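Local coordinates for 5-nitroimidazole antibiotic resistance protein (Bacteroides thetaiotaomicron, PDB 2FG9), which binds flavin-adenine dinucleotide and is probably an oxidoreductase of the pyridoxamine 5'-phosphate oxidase family, with a putative role in resistance to 5-nitroimidazole antibiotics, at residues Arg30-Ile35 and Asp163-Lys168; Ile88-Gly93 and Glu112-Arg117. All blocks are in the same frame, centred on the assembly; numbering follows the deposited sequence.

Overall arrangement
Contacts 1 and 2 border the same FAD site, with centres about 7 Å apart. Contact 1 sets helix 28-37 against the antiparallel sheet; contact 2 pairs strands 85-99 and 106-123 and lies inside the chain loop that contact 1 closes. Strands 156-175 and 106-123 are neighbours, joined at Arg-117, whose N lies 2.8 Å from Gln-164 O and whose O lies 2.8 Å from Asp-163 N, both probable hydrogen bonds. On the helix side Ile-35 packs on Cys-116. On the other face Thr-166, Ser-113, Met-115 and Arg-117 hold the adenosine part of FAD. Tyr-53, Pro-56, Asn-58, His-69 and Lys-76 of the second subunit also bond this cofactor, so the site lies between two chains.

Contact 1: Arg30-Ile35 and Asp163-Lys168. With FAD (flavin-adenine dinucleotide), chain C.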
loop_
_atom_site.group_PDB
_atom_site.type_symbol
_atom_site.label_atom_id
_atom_site.label_comp_id
_atom_site.label_asym_id
_atom_site.label_seq_id
_atom_site.Cartn_x
_atom_site.Cartn_y
_atom_site.Cartn_z
ATOM N N ARG A 30 -20.935 4.813 -15.252
ATOM C CA ARG A 30 -19.620 4.182 -15.294
ATOM C C ARG A 30 -18.525 5.063 -15.917
ATOM O O ARG A 30 -17.394 5.076 -15.450
ATOM C CB ARG A 30 -19.698 2.884 -16.057
ATOM C CG ARG A 30 -18.467 2.070 -15.893
ATOM C CD ARG A 30 -18.586 0.762 -16.628
ATOM N NE ARG A 30 -17.292 0.075 -16.692
ATOM C CZ ARG A 30 -17.057 -0.997 -17.444
ATOM N NH1 ARG A 30 -18.025 -1.499 -18.198
ATOM N NH2 ARG A 30 -15.847 -1.575 -17.450
ATOM N N ILE A 31 -18.875 5.794 -16.975
ATOM C CA ILE A 31 -17.956 6.746 -17.596
ATOM C C ILE A 31 -17.680 7.878 -16.617
ATOM O O ILE A 31 -16.535 8.250 -16.395
ATOM C CB ILE A 31 -18.538 7.324 -18.914
ATOM C CG1 ILE A 31 -18.794 6.209 -19.922
ATOM C CG2 ILE A 31 -17.615 8.349 -19.521
ATOM C CD1 ILE A 31 -19.609 6.650 -21.131
ATOM N N GLU A 32 -18.728 8.404 -16.001
ATOM C CA GLU A 32 -18.568 9.438 -14.981
ATOM C C GLU A 32 -17.767 8.948 -13.802
ATOM O O GLU A 32 -16.991 9.709 -13.219
ATOM C CB GLU A 32 -19.926 9.950 -14.534
ATOM C CG GLU A 32 -20.524 10.889 -15.522
ATOM C CD GLU A 32 -21.943 11.294 -15.177
ATOM O OE1 GLU A 32 -22.552 10.579 -14.348
ATOM O OE2 GLU A 32 -22.436 12.312 -15.730
ATOM N N SER A 33 -17.898 7.666 -13.467
ATOM C CA SER A 33 -17.082 7.109 -12.380
ATOM C C SER A 33 -15.595 7.166 -12.707
ATOM O O SER A 33 -14.778 7.464 -11.837
ATOM C CB SER A 33 -17.475 5.665 -12.058
ATOM O OG SER A 33 -16.619 5.152 -11.045
ATOM N N ILE A 34 -15.252 6.901 -13.967
ATOM C CA ILE A 34 -13.867 6.966 -14.402
ATOM C C ILE A 34 -13.398 8.394 -14.269
ATOM O O ILE A 34 -12.339 8.656 -13.713
ATOM C CB ILE A 34 -13.692 6.461 -15.867
ATOM C CG1 ILE A 34 -14.067 4.993 -15.945
ATOM C CG2 ILE A 34 -12.248 6.598 -16.319
ATOM C CD1 ILE A 34 -14.376 4.505 -17.308
ATOM N N ILE A 35 -14.192 9.325 -14.785
ATOM C CA ILE A 35 -13.853 10.742 -14.701
ATOM C C ILE A 35 -13.628 11.158 -13.238
ATOM O O ILE A 35 -12.680 11.871 -12.909
ATOM C CB ILE A 35 -14.974 11.603 -15.351
ATOM C CG1 ILE A 35 -15.059 11.335 -16.849
ATOM C CG2 ILE A 35 -14.771 13.117 -15.107
ATOM C CD1 ILE A 35 -16.204 12.046 -17.510
ATOM N N ASP A 163 -20.312 17.818 -24.828
ATOM C CA ASP A 163 -21.236 17.499 -25.917
ATOM C C ASP A 163 -21.242 16.021 -26.269
ATOM O O ASP A 163 -22.248 15.500 -26.730
ATOM C CB ASP A 163 -20.905 18.342 -27.145
ATOM C CG ASP A 163 -21.204 19.803 -26.922
ATOM O OD1 ASP A 163 -22.251 20.099 -26.317
ATOM O OD2 ASP A 163 -20.390 20.652 -27.328
ATOM N N GLN A 164 -20.111 15.352 -26.076
ATOM C CA GLN A 164 -20.046 13.921 -26.270
ATOM C C GLN A 164 -19.082 13.331 -25.256
ATOM O O GLN A 164 -17.983 13.818 -25.057
ATOM C CB GLN A 164 -19.638 13.567 -27.710
ATOM C CG GLN A 164 -19.486 12.052 -27.908
ATOM C CD GLN A 164 -19.151 11.656 -29.337
ATOM O OE1 GLN A 164 -18.710 12.498 -30.141
ATOM N NE2 GLN A 164 -19.362 10.365 -29.662
HETATM N N MSE A 165 -19.553 12.290 -24.585
HETATM C CA MSE A 165 -18.831 11.633 -23.547
HETATM C C MSE A 165 -18.876 10.164 -23.847
HETATM O O MSE A 165 -19.935 9.600 -23.979
HETATM C CB MSE A 165 -19.486 11.880 -22.233
HETATM C CG MSE A 165 -18.765 11.196 -21.081
HETATM SE SE MSE A 165 -19.675 11.674 -19.425
HETATM C CE MSE A 165 -18.792 13.190 -18.990
ATOM N N THR A 166 -17.700 9.553 -23.938
ATOM C CA THR A 166 -17.569 8.137 -24.292
ATOM C C THR A 166 -16.565 7.469 -23.391
ATOM O O THR A 166 -15.764 8.138 -22.749
ATOM C CB THR A 166 -17.168 7.983 -25.755
ATOM O OG1 THR A 166 -15.976 8.725 -26.013
ATOM C CG2 THR A 166 -18.214 8.556 -26.607
ATOM N N GLY A 167 -16.633 6.149 -23.323
ATOM C CA GLY A 167 -15.727 5.364 -22.491
ATOM C C GLY A 167 -15.294 4.154 -23.285
ATOM O O GLY A 167 -15.975 3.753 -24.221
ATOM N N LYS A 168 -14.148 3.594 -22.940
ATOM C CA LYS A 168 -13.572 2.504 -23.714
ATOM C C LYS A 168 -12.824 1.666 -22.711
ATOM O O LYS A 168 -12.172 2.204 -21.829
ATOM C CB LYS A 168 -12.646 3.033 -24.860
ATOM C CG LYS A 168 -12.608 2.184 -26.201
ATOM C CD LYS A 168 -13.391 2.769 -27.436
HETATM P PA FAD C . -12.291 4.473 -32.891
HETATM O O1A FAD C . -11.885 4.854 -34.305
HETATM O O2A FAD C . -12.985 3.138 -32.693
HETATM O O5B FAD C . -13.249 5.645 -32.340
HETATM C C5B FAD C . -14.586 5.390 -31.986
HETATM C C4B FAD C . -15.065 6.464 -31.010
HETATM O O4B FAD C . -15.156 5.910 -29.693
HETATM C C3B FAD C . -14.183 7.715 -30.887
HETATM O O3B FAD C . -14.349 8.699 -31.896
HETATM C C2B FAD C . -14.585 8.178 -29.498
HETATM O O2B FAD C . -15.854 8.821 -29.451
HETATM C C1B FAD C . -14.654 6.843 -28.752
HETATM N N9A FAD C . -13.315 6.498 -28.184
HETATM C C8A FAD C . -12.193 6.089 -28.851
HETATM N N7A FAD C . -11.198 5.924 -27.963
HETATM C C5A FAD C . -11.652 6.186 -26.708
HETATM C C6A FAD C . -11.027 6.151 -25.425
HETATM N N6A FAD C . -10.016 5.289 -25.207
HETATM N N1A FAD C . -11.783 6.516 -24.328
HETATM C C2A FAD C . -13.122 6.889 -24.487
HETATM N N3A FAD C . -13.741 6.930 -25.728
HETATM C C4A FAD C . -13.007 6.570 -26.840
HETATM N N1 FAD C . -5.332 1.111 -28.136
HETATM C C2 FAD C . -4.402 0.719 -29.089
HETATM O O2 FAD C . -4.730 0.558 -30.272
HETATM N N3 FAD C . -3.107 0.471 -28.694
HETATM C C4 FAD C . -2.731 0.637 -27.355
HETATM O O4 FAD C . -1.545 0.722 -27.130
HETATM C C4X FAD C . -3.655 1.035 -26.405
HETATM N N5 FAD C . -3.350 1.217 -25.061
HETATM C C5X FAD C . -4.355 1.634 -24.147
HETATM C C6 FAD C . -4.057 1.840 -22.832
HETATM C C7 FAD C . -5.019 2.277 -21.940
HETATM C C7M FAD C . -4.409 3.118 -20.866
HETATM C C8 FAD C . -6.311 2.492 -22.369
HETATM C C8M FAD C . -7.374 3.128 -21.561
HETATM C C9 FAD C . -6.635 2.279 -23.676
HETATM C C9A FAD C . -5.652 1.874 -24.565
HETATM N N10 FAD C . -5.918 1.713 -25.910
HETATM C C10 FAD C . -4.963 1.294 -26.819
HETATM C "C1'" FAD C . -7.214 2.136 -26.460
HETATM C "C2'" FAD C . -6.974 3.282 -27.410
HETATM O "O2'" FAD C . -7.404 4.440 -26.700
HETATM C "C3'" FAD C . -7.757 2.780 -28.642
HETATM O "O3'" FAD C . -7.014 2.610 -29.846
HETATM C "C4'" FAD C . -8.951 3.643 -28.851
HETATM O "O4'" FAD C . -9.783 3.596 -27.686
HETATM C "C5'" FAD C . -9.519 3.158 -30.193
HETATM O "O5'" FAD C . -8.812 4.018 -31.071
HETATM P P FAD C . -9.455 4.656 -32.398
HETATM O O1P FAD C . -9.111 3.674 -33.528
HETATM O O2P FAD C . -9.005 6.075 -32.634
HETATM O O3P FAD C . -10.991 4.566 -31.949
#
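Helix 30-35 crosses strand 164-168 almost at a right angle (85°), the axes 8.3 Å apart at their closest, with Ile-31 set over Gly-167. Ile-31 carries much of the contact. Its CG2 presses on Met-165 CG at 3.4 Å, tighter than usual for two carbons, and the two side chains run past each other in opposite directions. With CG1 beside the helix backbone N (chi1 -60°), that branch carries CD1 against the strand backbone, 3.7 Å from Gly-167 N. Gly-167 has no side chain, and a CB there would clash with Ile-31 CG1. Selenomethionine Met-165 extends along the helix-facing side of the strand and bends at its last torsion, chi3 -89°. Glu-32 crosses it at about a right angle, CG 4.1 Å from SE, while the Glu-32 carboxylate turns to Tyr-61 through OE2. Ile-35 packs beside Met-165 and also touches Phe-59 and Phe-90.

Thr-166 points to the opposite face of the strand, where OG1 donates to FAD N3A at 2.9 Å and weakly accepts from the ribose hydroxyl O2B at 3.4 Å. Gly-167 CA comes within 3.6 Å of adenine C2A, and Lys-168 CB packs against N6A. The strand thus divides two chemistries: an apolar side that seats the helix, and a polar side on which one hydroxyl bonds adenine and, weakly, ribose.

Contact 2: Ile88-Gly93 and Glu112-Arg117; sequences ITFSLG and ESAMCR. With FAD (flavin-adenine dinucleotide), chain C.
Ser-91 and Ser-113 form a non-hydrogen-bonded antiparallel pair beside FAD, Ser-91 OG lying 3.6 Å from the flavin methyl C8M. Ser-113 holds its hydroxyl between its backbone N and carbonyl carbon (chi1 53°), bringing it to the adenine amino group. There FAD N6A donates to Ser-113 OG at 2.7 Å, the N-H...O angle only 134°. Met-115, a selenomethionine, lays CE 3.4 Å from adenine C5A, while its SE sits over one face of the Arg-117 guanidinium, toward the rim. Thr-89 lies alongside Met-115, pointing the same way. Arg-117 NH2 reaches ribose O3B at 3.3 Å, with O3B at the guanidinium edge and near its plane; the bond from NH1 to O2B is weak.

Behind this shell, Ile-88 pairs with Cys-116 and Phe-90 with Ala-114, two reciprocal sets of backbone hydrogen bonds. That from Ile-88 N to Cys-116 O is nearly straight, 178° at the hydrogen, and lies in the carbonyl plane. The side chains of these four residues occupy the face turned from the adenine. There Phe-90 CE1 lies 3.9 Å from Cys-116 SG, an oblique sulfur-aromatic contact, and Phe-90 CD1 rests 4.0 Å from Ala-114 CB. Helix 28-37 covers Ala-114 and Cys-116 through Ile-35.

Farther out, Val-54 O of the second subunit bonds Thr-89 OG1, and Arg-30 forms a salt bridge with Glu-112. The alternation of the hairpin therefore gives the adenine the Ser-113 bond and Met-115 packing on one face, with Arg-117 completing the hold on the ribose, and builds an apolar core on the other.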
loop_
_atom_site.group_PDB
_atom_site.type_symbol
_atom_site.label_atom_id
_atom_site.label_comp_id
_atom_site.label_asym_id
_atom_site.label_seq_id
_atom_site.Cartn_x
_atom_site.Cartn_y
_atom_site.Cartn_z
ATOM N N ILE A 88 -11.029 16.047 -23.983
ATOM C CA ILE A 88 -10.487 15.850 -22.673
ATOM C C ILE A 88 -10.622 14.387 -22.283
ATOM O O ILE A 88 -11.714 13.848 -22.196
ATOM C CB ILE A 88 -11.169 16.761 -21.657
ATOM C CG1 ILE A 88 -11.094 18.217 -22.126
ATOM C CG2 ILE A 88 -10.514 16.561 -20.286
ATOM C CD1 ILE A 88 -11.730 19.241 -21.211
ATOM N N THR A 89 -9.479 13.763 -22.033
ATOM C CA THR A 89 -9.378 12.316 -21.857
ATOM C C THR A 89 -8.861 11.938 -20.492
ATOM O O THR A 89 -8.045 12.644 -19.897
ATOM C CB THR A 89 -8.479 11.749 -22.946
ATOM O OG1 THR A 89 -9.082 12.022 -24.216
ATOM C CG2 THR A 89 -8.320 10.275 -22.829
ATOM N N PHE A 90 -9.368 10.824 -19.982
ATOM C CA PHE A 90 -9.108 10.388 -18.595
ATOM C C PHE A 90 -8.789 8.906 -18.626
ATOM O O PHE A 90 -9.390 8.180 -19.407
ATOM C CB PHE A 90 -10.336 10.560 -17.688
ATOM C CG PHE A 90 -10.991 11.906 -17.767
ATOM C CD1 PHE A 90 -11.817 12.227 -18.828
ATOM C CD2 PHE A 90 -10.828 12.831 -16.756
ATOM C CE1 PHE A 90 -12.449 13.443 -18.876
ATOM C CE2 PHE A 90 -11.427 14.044 -16.819
ATOM C CZ PHE A 90 -12.232 14.361 -17.879
ATOM N N SER A 91 -7.864 8.449 -17.796
ATOM C CA SER A 91 -7.673 7.025 -17.687
ATOM C C SER A 91 -7.116 6.615 -16.373
ATOM O O SER A 91 -6.286 7.305 -15.819
ATOM C CB SER A 91 -6.739 6.518 -18.790
ATOM O OG SER A 91 -6.565 5.133 -18.652
ATOM N N LEU A 92 -7.533 5.448 -15.902
ATOM C CA LEU A 92 -6.998 4.894 -14.662
ATOM C C LEU A 92 -5.960 3.863 -15.043
ATOM O O LEU A 92 -5.956 3.324 -16.185
ATOM C CB LEU A 92 -8.095 4.214 -13.853
ATOM C CG LEU A 92 -9.476 4.872 -13.994
ATOM C CD1 LEU A 92 -10.576 3.962 -13.396
ATOM C CD2 LEU A 92 -9.422 6.302 -13.369
ATOM N N GLY A 93 -5.100 3.533 -14.098
ATOM C CA GLY A 93 -4.032 2.562 -14.406
ATOM C C GLY A 93 -4.541 1.243 -14.992
ATOM O O GLY A 93 -5.733 0.936 -14.943
ATOM N N GLU A 112 -9.306 1.282 -18.447
ATOM C CA GLU A 112 -10.457 1.976 -18.967
ATOM C C GLU A 112 -10.223 3.457 -19.017
ATOM O O GLU A 112 -9.410 3.972 -18.252
ATOM C CB GLU A 112 -11.712 1.635 -18.160
ATOM C CG GLU A 112 -11.557 1.528 -16.689
ATOM C CD GLU A 112 -12.811 0.906 -16.020
ATOM O OE1 GLU A 112 -13.468 0.033 -16.645
ATOM O OE2 GLU A 112 -13.116 1.278 -14.848
ATOM N N SER A 113 -10.929 4.115 -19.928
ATOM C CA SER A 113 -10.781 5.528 -20.146
ATOM C C SER A 113 -12.080 6.180 -20.479
ATOM O O SER A 113 -13.001 5.539 -20.940
ATOM C CB SER A 113 -9.835 5.818 -21.309
ATOM O OG SER A 113 -10.210 5.121 -22.479
ATOM N N ALA A 114 -12.123 7.484 -20.259
ATOM C CA ALA A 114 -13.242 8.305 -20.672
ATOM C C ALA A 114 -12.698 9.394 -21.569
ATOM O O ALA A 114 -11.530 9.733 -21.488
ATOM C CB ALA A 114 -13.916 8.893 -19.510
HETATM N N MSE A 115 -13.571 9.900 -22.430
HETATM C CA MSE A 115 -13.262 10.969 -23.340
HETATM C C MSE A 115 -14.437 11.881 -23.421
HETATM O O MSE A 115 -15.527 11.432 -23.666
HETATM C CB MSE A 115 -12.981 10.407 -24.716
HETATM C CG MSE A 115 -12.480 11.443 -25.687
HETATM SE SE MSE A 115 -12.349 10.750 -27.479
HETATM C CE MSE A 115 -10.836 9.497 -27.154
ATOM N N CYS A 116 -14.193 13.167 -23.220
ATOM C CA CYS A 116 -15.204 14.207 -23.328
ATOM C C CYS A 116 -14.834 15.220 -24.399
ATOM O O CYS A 116 -13.753 15.768 -24.383
ATOM C CB CYS A 116 -15.323 14.987 -22.025
ATOM S SG CYS A 116 -15.888 14.029 -20.600
ATOM N N ARG A 117 -15.779 15.519 -25.275
ATOM C CA ARG A 117 -15.595 16.547 -26.311
ATOM C C ARG A 117 -16.560 17.683 -26.016
ATOM O O ARG A 117 -17.727 17.452 -25.715
ATOM C CB ARG A 117 -15.884 15.983 -27.682
ATOM C CG ARG A 117 -14.786 15.023 -28.248
ATOM C CD ARG A 117 -14.960 15.007 -29.747
ATOM N NE ARG A 117 -14.260 13.993 -30.561
ATOM C CZ ARG A 117 -14.513 12.689 -30.511
ATOM N NH1 ARG A 117 -15.388 12.192 -29.635
ATOM N NH2 ARG A 117 -13.854 11.868 -31.313
HETATM P PA FAD C . -12.291 4.473 -32.891
HETATM O O1A FAD C . -11.885 4.854 -34.305
HETATM O O2A FAD C . -12.985 3.138 -32.693
HETATM O O5B FAD C . -13.249 5.645 -32.340
HETATM C C5B FAD C . -14.586 5.390 -31.986
HETATM C C4B FAD C . -15.065 6.464 -31.010
HETATM O O4B FAD C . -15.156 5.910 -29.693
HETATM C C3B FAD C . -14.183 7.715 -30.887
HETATM O O3B FAD C . -14.349 8.699 -31.896
HETATM C C2B FAD C . -14.585 8.178 -29.498
HETATM O O2B FAD C . -15.854 8.821 -29.451
HETATM C C1B FAD C . -14.654 6.843 -28.752
HETATM N N9A FAD C . -13.315 6.498 -28.184
HETATM C C8A FAD C . -12.193 6.089 -28.851
HETATM N N7A FAD C . -11.198 5.924 -27.963
HETATM C C5A FAD C . -11.652 6.186 -26.708
HETATM C C6A FAD C . -11.027 6.151 -25.425
HETATM N N6A FAD C . -10.016 5.289 -25.207
HETATM N N1A FAD C . -11.783 6.516 -24.328
HETATM C C2A FAD C . -13.122 6.889 -24.487
HETATM N N3A FAD C . -13.741 6.930 -25.728
HETATM C C4A FAD C . -13.007 6.570 -26.840
HETATM N N1 FAD C . -5.332 1.111 -28.136
HETATM C C2 FAD C . -4.402 0.719 -29.089
HETATM O O2 FAD C . -4.730 0.558 -30.272
HETATM N N3 FAD C . -3.107 0.471 -28.694
HETATM C C4 FAD C . -2.731 0.637 -27.355
HETATM O O4 FAD C . -1.545 0.722 -27.130
HETATM C C4X FAD C . -3.655 1.035 -26.405
HETATM N N5 FAD C . -3.350 1.217 -25.061
HETATM C C5X FAD C . -4.355 1.634 -24.147
HETATM C C6 FAD C . -4.057 1.840 -22.832
HETATM C C7 FAD C . -5.019 2.277 -21.940
HETATM C C7M FAD C . -4.409 3.118 -20.866
HETATM C C8 FAD C . -6.311 2.492 -22.369
HETATM C C8M FAD C . -7.374 3.128 -21.561
HETATM C C9 FAD C . -6.635 2.279 -23.676
HETATM C C9A FAD C . -5.652 1.874 -24.565
HETATM N N10 FAD C . -5.918 1.713 -25.910
HETATM C C10 FAD C . -4.963 1.294 -26.819
HETATM C "C1'" FAD C . -7.214 2.136 -26.460
HETATM C "C2'" FAD C . -6.974 3.282 -27.410
HETATM O "O2'" FAD C . -7.404 4.440 -26.700
HETATM C "C3'" FAD C . -7.757 2.780 -28.642
HETATM O "O3'" FAD C . -7.014 2.610 -29.846
HETATM C "C4'" FAD C . -8.951 3.643 -28.851
HETATM O "O4'" FAD C . -9.783 3.596 -27.686
HETATM C "C5'" FAD C . -9.519 3.158 -30.193
HETATM O "O5'" FAD C . -8.812 4.018 -31.071
HETATM P P FAD C . -9.455 4.656 -32.398
HETATM O O1P FAD C . -9.111 3.674 -33.528
HETATM O O2P FAD C . -9.005 6.075 -32.634
HETATM O O3P FAD C . -10.991 4.566 -31.949
#